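Local coordinates for protein short-chain dehydrogenase/reductase SDR (Burkholderia phymatum, PDB 5IG2) that binds NAD in a Rossmann-type fold and probably interconverts alcohols and carbonyl compounds, oxidising CH-OH groups with NAD or NADP as acceptor, at residues Pro220-Ser223 with Gln224-Asp228; Thr269-Leu272 with Arg273-Asp276; Thr247-Phe250 with Glu251-Glu255; Gly238-Gly241 with Ala242-Ala246. One frame throughout, in Å; residues are numbered along the deposited sequence. Where two conformers were deposited one is given.

Overall arrangement
All four contacts are local, formed within helices or at their first turns in the C-terminal third of a Rossmann-type chain, beyond strand 189-194. Contact 1 comes first, at the start of helix 222-236. Contact 4 follows at the start of helix 242-254, and contact 3 continues that same helix to its end, the two centres about 13 Å apart. Contact 2, in helix 267-279, comes last, past the edge strand 259-260. Contacts 1 and 3 lie on opposite sides of the chain's centre, about 36 Å between their centres. The series thus runs from a surface helix away from the annotated sites, through one packed beside the NAD site and the parallel sheet, to one that meets a second subunit.

Contact 1 (Pro220-Ser223 with Gln224-Asp228); sequences PTRS and QLAAD
Thr221 and Gln224 hold each other twice at the start of helix 222-236, and this is the close-packed half of the contact. Gln224 N donates to Thr221 OG1 over 3.2 Å, while Thr221 N returns a bond to Gln224 OE1 at 2.9 Å. The second bond is nearly straight at its hydrogen (167°), yet the donor stands above the amide plane of Gln224, 47° out of it, and so does not follow a lone pair. With chi1 at 66°, Thr221 OG1 sits between its own N and carbonyl carbon and faces the first turn; Gln224 CG passes 3.1 Å from this OG1 as the extended glutamine chain reaches back. The reciprocal pair is a capping box, with Thr221 as N-cap. Glu109 OE1 also bonds Thr221 OG1 and Ser223 OG, and Phe106 N bonds Ser223 OG as well, tying the cap to a neighbouring loop. Behind it the ordinary helical ladder begins, Leu225 N bonding Thr221 O at 2.9 Å. The solvent side is looser. Pro220 CB meets Leu225 CD2 at 4.2 Å, an apolar touch, and the guanidinium of the exposed Arg222 comes no nearer to Ala226 than 4.5 Å, from NH2 to CB.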
loop_
_atom_site.group_PDB
_atom_site.type_symbol
_atom_site.label_atom_id
_atom_site.label_comp_id
_atom_site.label_asym_id
_atom_site.label_seq_id
_atom_site.Cartn_x
_atom_site.Cartn_y
_atom_site.Cartn_z
ATOM N N PRO B 220 -51.857 -16.798 -10.926
ATOM C CA PRO B 220 -51.150 -17.819 -11.708
ATOM C C PRO B 220 -51.201 -19.175 -11.017
ATOM O O PRO B 220 -51.224 -19.271 -9.788
ATOM C CB PRO B 220 -49.715 -17.280 -11.782
ATOM C CG PRO B 220 -49.834 -15.808 -11.428
ATOM C CD PRO B 220 -50.948 -15.743 -10.446
ATOM N N THR B 221 -51.243 -20.235 -11.824
ATOM C CA THR B 221 -51.325 -21.588 -11.284
ATOM C C THR B 221 -49.938 -22.120 -10.940
ATOM O O THR B 221 -48.915 -21.551 -11.320
ATOM C CB THR B 221 -51.992 -22.537 -12.281
ATOM O OG1 THR B 221 -51.155 -22.666 -13.433
ATOM C CG2 THR B 221 -53.367 -22.008 -12.706
ATOM N N ARG B 222 -49.917 -23.253 -10.234
ATOM C CA ARG B 222 -48.658 -23.939 -9.948
ATOM C C ARG B 222 -47.848 -24.192 -11.222
ATOM O O ARG B 222 -46.658 -23.862 -11.292
ATOM C CB ARG B 222 -48.939 -25.256 -9.219
ATOM C CG ARG B 222 -47.690 -25.956 -8.725
ATOM C CD ARG B 222 -47.930 -27.447 -8.537
ATOM N NE ARG B 222 -48.366 -28.046 -9.796
ATOM C CZ ARG B 222 -47.567 -28.277 -10.840
ATOM N NH1 ARG B 222 -48.063 -28.821 -11.945
ATOM N NH2 ARG B 222 -46.276 -27.964 -10.787
ATOM N N SER B 223 -48.475 -24.778 -12.250
ATOM C CA SER B 223 -47.721 -25.098 -13.460
ATOM C C SER B 223 -47.279 -23.835 -14.199
ATOM O O SER B 223 -46.249 -23.842 -14.886
ATOM C CB SER B 223 -48.546 -26.014 -14.376
ATOM O OG SER B 223 -49.437 -25.287 -15.219
ATOM N N GLN B 224 -48.034 -22.746 -14.077
ATOM C CA GLN B 224 -47.606 -21.503 -14.710
ATOM C C GLN B 224 -46.400 -20.921 -13.989
ATOM O O GLN B 224 -45.441 -20.482 -14.628
ATOM C CB GLN B 224 -48.769 -20.512 -14.751
ATOM C CG GLN B 224 -49.871 -20.997 -15.686
ATOM C CD GLN B 224 -51.191 -20.270 -15.519
ATOM O OE1 GLN B 224 -51.369 -19.478 -14.590
ATOM N NE2 GLN B 224 -52.138 -20.548 -16.430
ATOM N N LEU B 225 -46.424 -20.928 -12.656
ATOM C CA LEU B 225 -45.267 -20.479 -11.888
ATOM C C LEU B 225 -44.028 -21.295 -12.230
ATOM O O LEU B 225 -42.933 -20.737 -12.401
ATOM C CB LEU B 225 -45.568 -20.576 -10.390
ATOM C CG LEU B 225 -46.639 -19.620 -9.873
ATOM C CD1 LEU B 225 -47.071 -20.037 -8.480
ATOM C CD2 LEU B 225 -46.130 -18.192 -9.884
ATOM N N ALA B 226 -44.179 -22.621 -12.317
ATOM C CA ALA B 226 -43.034 -23.480 -12.597
ATOM C C ALA B 226 -42.478 -23.213 -13.989
ATOM O O ALA B 226 -41.257 -23.145 -14.177
ATOM C CB ALA B 226 -43.441 -24.945 -12.445
ATOM N N ALA B 227 -43.362 -23.042 -14.973
ATOM C CA ALA B 227 -42.912 -22.725 -16.323
ATOM C C ALA B 227 -42.183 -21.385 -16.365
ATOM O O ALA B 227 -41.168 -21.243 -17.062
ATOM C CB ALA B 227 -44.106 -22.725 -17.280
ATOM N N ASP B 228 -42.686 -20.387 -15.632
ATOM C CA ASP B 228 -42.045 -19.073 -15.633
ATOM C C ASP B 228 -40.643 -19.148 -15.052
ATOM O O ASP B 228 -39.696 -18.560 -15.597
ATOM C CB ASP B 228 -42.878 -18.061 -14.843
ATOM C CG ASP B 228 -44.167 -17.656 -15.562
ATOM O OD1 ASP B 228 -44.365 -18.031 -16.744
ATOM O OD2 ASP B 228 -44.987 -16.943 -14.940
#

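Contact 2 (Thr269-Leu272 with Arg273-Asp276)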
loop_
_atom_site.group_PDB
_atom_site.type_symbol
_atom_site.label_atom_id
_atom_site.label_comp_id
_atom_site.label_asym_id
_atom_site.label_seq_id
_atom_site.Cartn_x
_atom_site.Cartn_y
_atom_site.Cartn_z
ATOM N N THR B 269 -32.709 -33.357 -30.649
ATOM C CA THR B 269 -34.101 -33.462 -30.249
ATOM C C THR B 269 -35.053 -33.051 -31.365
ATOM O O THR B 269 -36.202 -33.511 -31.374
ATOM C CB THR B 269 -34.380 -32.649 -28.977
ATOM O OG1 THR B 269 -33.970 -31.288 -29.159
ATOM C CG2 THR B 269 -33.643 -33.259 -27.781
ATOM N N VAL B 270 -34.607 -32.246 -32.328
ATOM C CA VAL B 270 -35.437 -32.022 -33.509
ATOM C C VAL B 270 -35.559 -33.315 -34.312
ATOM O O VAL B 270 -36.647 -33.684 -34.772
ATOM C CB VAL B 270 -34.863 -30.876 -34.359
ATOM C CG1 VAL B 270 -35.618 -30.765 -35.662
ATOM C CG2 VAL B 270 -34.940 -29.568 -33.587
ATOM N N ARG B 271 -34.451 -34.037 -34.475
ATOM C CA ARG B 271 -34.509 -35.310 -35.180
ATOM C C ARG B 271 -35.458 -36.282 -34.477
ATOM O O ARG B 271 -36.198 -37.026 -35.132
ATOM C CB ARG B 271 -33.094 -35.890 -35.305
ATOM C CG ARG B 271 -33.021 -37.231 -36.023
ATOM C CD ARG B 271 -33.186 -37.092 -37.543
ATOM N NE ARG B 271 -33.727 -38.307 -38.161
ATOM C CZ ARG B 271 -34.873 -38.366 -38.846
ATOM N NH1 ARG B 271 -35.606 -37.275 -39.028
ATOM N NH2 ARG B 271 -35.281 -39.516 -39.365
ATOM N N LEU B 272 -35.475 -36.262 -33.139
ATOM C CA LEU B 272 -36.351 -37.156 -32.383
ATOM C C LEU B 272 -37.819 -36.878 -32.693
ATOM O O LEU B 272 -38.603 -37.803 -32.938
ATOM C CB LEU B 272 -36.071 -37.011 -30.884
ATOM C CG LEU B 272 -36.814 -37.944 -29.933
ATOM C CD1 LEU B 272 -36.379 -39.394 -30.138
ATOM C CD2 LEU B 272 -36.616 -37.519 -28.493
ATOM N N ARG B 273 -38.212 -35.603 -32.684
ATOM C CA ARG B 273 -39.578 -35.238 -33.050
ATOM C C ARG B 273 -39.894 -35.635 -34.488
ATOM O O ARG B 273 -40.983 -36.154 -34.776
ATOM C CB ARG B 273 -39.782 -33.736 -32.864
ATOM C CG ARG B 273 -41.137 -33.257 -33.352
ATOM C CD ARG B 273 -41.440 -31.783 -33.009
ATOM N NE ARG B 273 -42.770 -31.481 -33.530
ATOM C CZ ARG B 273 -43.019 -31.055 -34.770
ATOM N NH1 ARG B 273 -42.018 -30.806 -35.616
ATOM N NH2 ARG B 273 -44.274 -30.880 -35.165
ATOM N N HIS B 274 -38.960 -35.391 -35.414
ATOM C CA HIS B 274 -39.220 -35.738 -36.807
ATOM C C HIS B 274 -39.422 -37.237 -36.966
ATOM O O HIS B 274 -40.287 -37.680 -37.734
ATOM C CB HIS B 274 -38.078 -35.241 -37.696
ATOM C CG HIS B 274 -38.053 -33.751 -37.856
ATOM N ND1 HIS B 274 -36.994 -33.077 -38.426
ATOM C CD2 HIS B 274 -38.963 -32.806 -37.518
ATOM C CE1 HIS B 274 -37.255 -31.781 -38.439
ATOM N NE2 HIS B 274 -38.443 -31.589 -37.894
ATOM N N GLU B 275 -38.646 -38.042 -36.235
ATOM C CA GLU B 275 -38.813 -39.480 -36.382
ATOM C C GLU B 275 -40.077 -39.974 -35.686
ATOM O O GLU B 275 -40.644 -40.990 -36.104
ATOM C CB GLU B 275 -37.591 -40.232 -35.863
ATOM C CG GLU B 275 -37.625 -41.693 -36.336
ATOM C CD GLU B 275 -36.436 -42.508 -35.880
ATOM O OE1 GLU B 275 -35.662 -42.018 -35.025
ATOM O OE2 GLU B 275 -36.287 -43.640 -36.390
ATOM N N ASP B 276 -40.518 -39.294 -34.617
ATOM C CA ASP B 276 -41.842 -39.580 -34.070
ATOM C C ASP B 276 -42.877 -39.476 -35.176
ATOM O O ASP B 276 -43.669 -40.400 -35.406
ATOM C CB ASP B 276 -42.220 -38.596 -32.953
ATOM C CG ASP B 276 -41.440 -38.787 -31.661
ATOM O OD1 ASP B 276 -40.782 -39.837 -31.446
ATOM O OD2 ASP B 276 -41.512 -37.837 -30.835
#
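Val270 and His274, one helical turn apart in helix 267-279, make a CH-pi contact: Val270 CG1 lies over a face of the imidazole, 3.8 Å from its centroid and 30° off the normal. The two side chains run side by side, and Val270 CG1 is set anti to its own nitrogen (chi1 173°), which brings this methyl closest to His274 CE1, at 3.4 Å. Van der Waals packing involves Arg271, whose chain bends at chi2 and crosses His274 at about a right angle, NH1 lying 3.5 Å from His274 CB. Guanidinium and imidazole planes stand 58° apart, so the two do not stack; the backbone Glu275 N lies over one guanidinium face. Hydrogen bonding between the segments is the regular helical ladder, including His274 N to Val270 O at 2.9 Å. Ionic partners lie beyond the segments. Arg271 forms salt bridges with Glu278 of its own chain and of the second subunit; Arg273 pairs with Glu176 of that subunit, and His274 stacks on the second subunit's His274. Glu278 of the second subunit is shared by Arg271 and His274 ND1, so the chemistry of this turn probably serves the subunit interface.

Contact 3 (Thr247-Phe250 with Glu251-Glu255)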
loop_
_atom_site.group_PDB
_atom_site.type_symbol
_atom_site.label_atom_id
_atom_site.label_comp_id
_atom_site.label_asym_id
_atom_site.label_seq_id
_atom_site.Cartn_x
_atom_site.Cartn_y
_atom_site.Cartn_z
ATOM N N THR B 247 -24.682 -11.711 -35.157
ATOM C CA THR B 247 -23.594 -12.031 -36.075
ATOM C C THR B 247 -23.983 -13.177 -36.996
ATOM O O THR B 247 -23.852 -13.070 -38.221
ATOM C CB THR B 247 -22.325 -12.373 -35.300
ATOM O OG1 THR B 247 -21.875 -11.210 -34.594
ATOM C CG2 THR B 247 -21.238 -12.826 -36.255
ATOM N N LEU B 248 -24.483 -14.282 -36.427
ATOM C CA LEU B 248 -24.850 -15.431 -37.252
ATOM C C LEU B 248 -26.005 -15.099 -38.185
ATOM O O LEU B 248 -26.048 -15.578 -39.320
ATOM C CB LEU B 248 -25.211 -16.627 -36.368
ATOM C CG LEU B 248 -24.078 -17.157 -35.485
ATOM C CD1 LEU B 248 -24.670 -17.962 -34.335
ATOM C CD2 LEU B 248 -23.114 -18.000 -36.310
ATOM N N THR B 249 -26.960 -14.295 -37.725
ATOM C CA THR B 249 -28.101 -13.957 -38.574
ATOM C C THR B 249 -27.656 -13.159 -39.799
ATOM O O THR B 249 -28.053 -13.461 -40.930
ATOM C CB THR B 249 -29.141 -13.191 -37.755
ATOM O OG1 THR B 249 -29.632 -14.050 -36.722
ATOM C CG2 THR B 249 -30.312 -12.723 -38.622
ATOM N N PHE B 250 -26.804 -12.148 -39.598
ATOM C CA PHE B 250 -26.346 -11.365 -40.744
ATOM C C PHE B 250 -25.488 -12.200 -41.699
ATOM O O PHE B 250 -25.556 -12.016 -42.920
ATOM C CB PHE B 250 -25.596 -10.123 -40.260
ATOM C CG PHE B 250 -26.500 -8.946 -39.977
ATOM C CD1 PHE B 250 -27.242 -8.888 -38.805
ATOM C CD2 PHE B 250 -26.619 -7.908 -40.893
ATOM C CE1 PHE B 250 -28.067 -7.802 -38.540
ATOM C CE2 PHE B 250 -27.439 -6.822 -40.638
ATOM C CZ PHE B 250 -28.166 -6.772 -39.455
ATOM N N GLU B 251 -24.672 -13.119 -41.172
ATOM C CA GLU B 251 -23.951 -14.029 -42.058
ATOM C C GLU B 251 -24.919 -14.822 -42.932
ATOM O O GLU B 251 -24.684 -14.990 -44.137
ATOM C CB GLU B 251 -23.059 -14.975 -41.246
ATOM C CG GLU B 251 -21.837 -14.311 -40.660
ATOM C CD GLU B 251 -21.088 -15.196 -39.672
ATOM O OE1 GLU B 251 -21.573 -16.307 -39.365
ATOM O OE2 GLU B 251 -20.016 -14.771 -39.193
ATOM N N ALA B 252 -26.022 -15.307 -42.346
ATOM C CA ALA B 252 -26.995 -16.059 -43.134
ATOM C C ALA B 252 -27.656 -15.175 -44.186
ATOM O O ALA B 252 -27.834 -15.597 -45.337
ATOM C CB ALA B 252 -28.048 -16.683 -42.216
ATOM N N ILE B 253 -28.040 -13.950 -43.809
ATOM C CA ILE B 253 -28.632 -13.021 -44.774
ATOM C C ILE B 253 -27.681 -12.789 -45.934
ATOM O O ILE B 253 -28.088 -12.779 -47.103
ATOM C CB ILE B 253 -28.995 -11.684 -44.103
ATOM C CG1 ILE B 253 -30.018 -11.863 -42.979
ATOM C CG2 ILE B 253 -29.497 -10.695 -45.144
ATOM C CD1 ILE B 253 -30.171 -10.593 -42.139
ATOM N N ALA B 254 -26.393 -12.587 -45.622
ATOM C CA ALA B 254 -25.402 -12.303 -46.653
ATOM C C ALA B 254 -25.410 -13.369 -47.743
ATOM O O ALA B 254 -25.290 -13.053 -48.931
ATOM C CB ALA B 254 -24.021 -12.193 -46.011
ATOM N N GLU B 255 -25.565 -14.635 -47.358
ATOM C CA GLU B 255 -25.614 -15.741 -48.302
ATOM C C GLU B 255 -27.044 -16.166 -48.618
ATOM O O GLU B 255 -27.248 -17.182 -49.299
ATOM C CB GLU B 255 -24.797 -16.921 -47.768
ATOM C CG GLU B 255 -25.167 -17.356 -46.371
ATOM C CD GLU B 255 -24.223 -18.414 -45.814
ATOM O OE1 GLU B 255 -24.610 -19.610 -45.774
ATOM O OE2 GLU B 255 -23.094 -18.040 -45.420
#
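Glu251 reaches back over the preceding turn to Thr247 and Leu248 in the last turns of helix 242-254, a helix that packs against the parallel sheet of the Rossmann fold. Its carboxylate splits between two neighbours: OE2 lies 3.7 Å from Thr247 CG2, and OE1 3.8 Å from Leu248 CD2. The glutamate runs alongside Thr247, pointing the same way, but crosses Leu248 at a slant. These are van der Waals touches on the exposed flank. On the buried flank Ile253 CD1 approaches Thr249 CG2 at 4.1 Å, and Ile253 CG1 rests 3.3 Å from Thr249 O.

Torsions and backbone position this first shell. Thr249 has CG2 anti to its backbone N, which turns the methyl toward Ile253 while OG1, beside that N, bonds Val245 O one turn earlier. Thr247 OG1 repeats the pattern with Thr243 O. Each carbonyl from Thr247 to Phe250 takes the N-H four residues on, and Ile253 N to Thr249 O measures 2.9 Å.

Further out lie the sheet and helix 25-36. Ile253 meets Leu94 and Phe96 of strand 94-97 as well as His145 and Val147 of strand 144-149. Phe250 meets Leu94 and, on helix 25-36, Lys33; its ring also meets that of Phe12, planes at about 50°. Glu255, the first residue to leave helical phi/psi, has its N in two weak bonds, 3.4 Å to Glu251 O and 3.2 Å to Ala252 O.

Contact 4 (Gly238-Gly241 with Ala242-Ala246)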
loop_
_atom_site.group_PDB
_atom_site.type_symbol
_atom_site.label_atom_id
_atom_site.label_comp_id
_atom_site.label_asym_id
_atom_site.label_seq_id
_atom_site.Cartn_x
_atom_site.Cartn_y
_atom_site.Cartn_z
ATOM N N GLY B 238 -28.189 -18.987 -21.040
ATOM C CA GLY B 238 -27.751 -19.279 -22.399
ATOM C C GLY B 238 -26.302 -18.867 -22.628
ATOM O O GLY B 238 -25.861 -17.800 -22.195
ATOM N N LYS B 239 -25.550 -19.726 -23.326
ATOM C CA LYS B 239 -24.114 -19.500 -23.485
ATOM C C LYS B 239 -23.784 -18.573 -24.654
ATOM O O LYS B 239 -22.749 -17.895 -24.619
ATOM C CB LYS B 239 -23.373 -20.841 -23.636
ATOM N N LEU B 240 -24.635 -18.517 -25.684
ATOM C CA LEU B 240 -24.518 -17.511 -26.736
ATOM C C LEU B 240 -25.301 -16.263 -26.350
ATOM O O LEU B 240 -26.394 -16.350 -25.783
ATOM C CB LEU B 240 -25.052 -18.032 -28.072
ATOM C CG LEU B 240 -24.270 -19.089 -28.849
ATOM C CD1 LEU B 240 -25.074 -19.549 -30.051
ATOM C CD2 LEU B 240 -22.923 -18.547 -29.287
ATOM N N GLY B 241 -24.758 -15.096 -26.695
ATOM C CA GLY B 241 -25.418 -13.840 -26.418
ATOM C C GLY B 241 -26.172 -13.303 -27.628
ATOM O O GLY B 241 -26.055 -13.806 -28.737
ATOM N N ALA B 242 -26.961 -12.254 -27.380
ATOM C CA ALA B 242 -27.708 -11.626 -28.464
ATOM C C ALA B 242 -26.777 -11.139 -29.571
ATOM O O ALA B 242 -27.127 -11.196 -30.755
ATOM C CB ALA B 242 -28.560 -10.475 -27.927
ATOM N N THR B 243 -25.589 -10.650 -29.205
ATOM C CA THR B 243 -24.608 -10.247 -30.211
ATOM C C THR B 243 -24.254 -11.406 -31.134
ATOM O O THR B 243 -24.117 -11.219 -32.348
ATOM C CB THR B 243 -23.348 -9.714 -29.518
ATOM O OG1 THR B 243 -23.686 -8.557 -28.745
ATOM C CG2 THR B 243 -22.273 -9.328 -30.537
ATOM N N ASP B 244 -24.077 -12.609 -30.573
ATOM C CA ASP B 244 -23.738 -13.767 -31.397
ATOM C C ASP B 244 -24.881 -14.124 -32.332
ATOM O O ASP B 244 -24.655 -14.460 -33.502
ATOM C CB ASP B 244 -23.393 -14.967 -30.515
ATOM C CG ASP B 244 -22.208 -14.702 -29.590
ATOM O OD1 ASP B 244 -21.126 -14.308 -30.096
ATOM O OD2 ASP B 244 -22.362 -14.890 -28.357
ATOM N N VAL B 245 -26.114 -14.076 -31.830
ATOM C CA VAL B 245 -27.269 -14.318 -32.686
ATOM C C VAL B 245 -27.279 -13.329 -33.844
ATOM O O VAL B 245 -27.500 -13.706 -35.002
ATOM C CB VAL B 245 -28.569 -14.259 -31.858
ATOM C CG1 VAL B 245 -29.805 -14.304 -32.769
ATOM C CG2 VAL B 245 -28.600 -15.416 -30.871
ATOM N N ALA B 246 -26.990 -12.059 -33.561
ATOM C CA ALA B 246 -26.972 -11.060 -34.623
ATOM C C ALA B 246 -25.878 -11.364 -35.636
ATOM O O ALA B 246 -26.107 -11.294 -36.851
ATOM C CB ALA B 246 -26.792 -9.660 -34.036
#
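Asp244 turns back across the first turn of helix 242-254 to receive the backbone N-H of Gly241, the residue at the N-cap position. Among the hydrogen bonds this is the one made by a side chain: Gly241 N to Asp244 OD2, 2.9 Å and nearly straight at 168°. It is the side-chain-to-backbone half of a capping box; Gly241 has no side chain to return the bond. OD2 uses its anti lone pair, the one directed away from OD1. With chi1 at -60°, CG stands beside the aspartate's own nitrogen and anti to its carbonyl carbon, a setting that sends the carboxylate back toward the start of the helix. A backbone bond completes the turn, Val245 N to Gly241 O at 3.1 Å, with the donor in the carbonyl plane.

Van der Waals contact is slighter. Leu240 crosses Asp244 at an angle, and its CD2 lies 3.8 Å from Asp244 CB, along the aliphatic base of the aspartate. Val245 CG2 comes within 3.7 Å of Gly241 O. Beyond the two segments, Ala242 and Ala246 pack on Ala29 of helix 25-36, and Val245 touches Phe26 and Val199, both NAD-binding residues, which sets this helix start beside the NAD site of the Rossmann fold.

A carboxylate placed at the amino end of a helix would be stabilised by the helix dipole, so Asp244 probably remains ionised while it fixes the incoming loop.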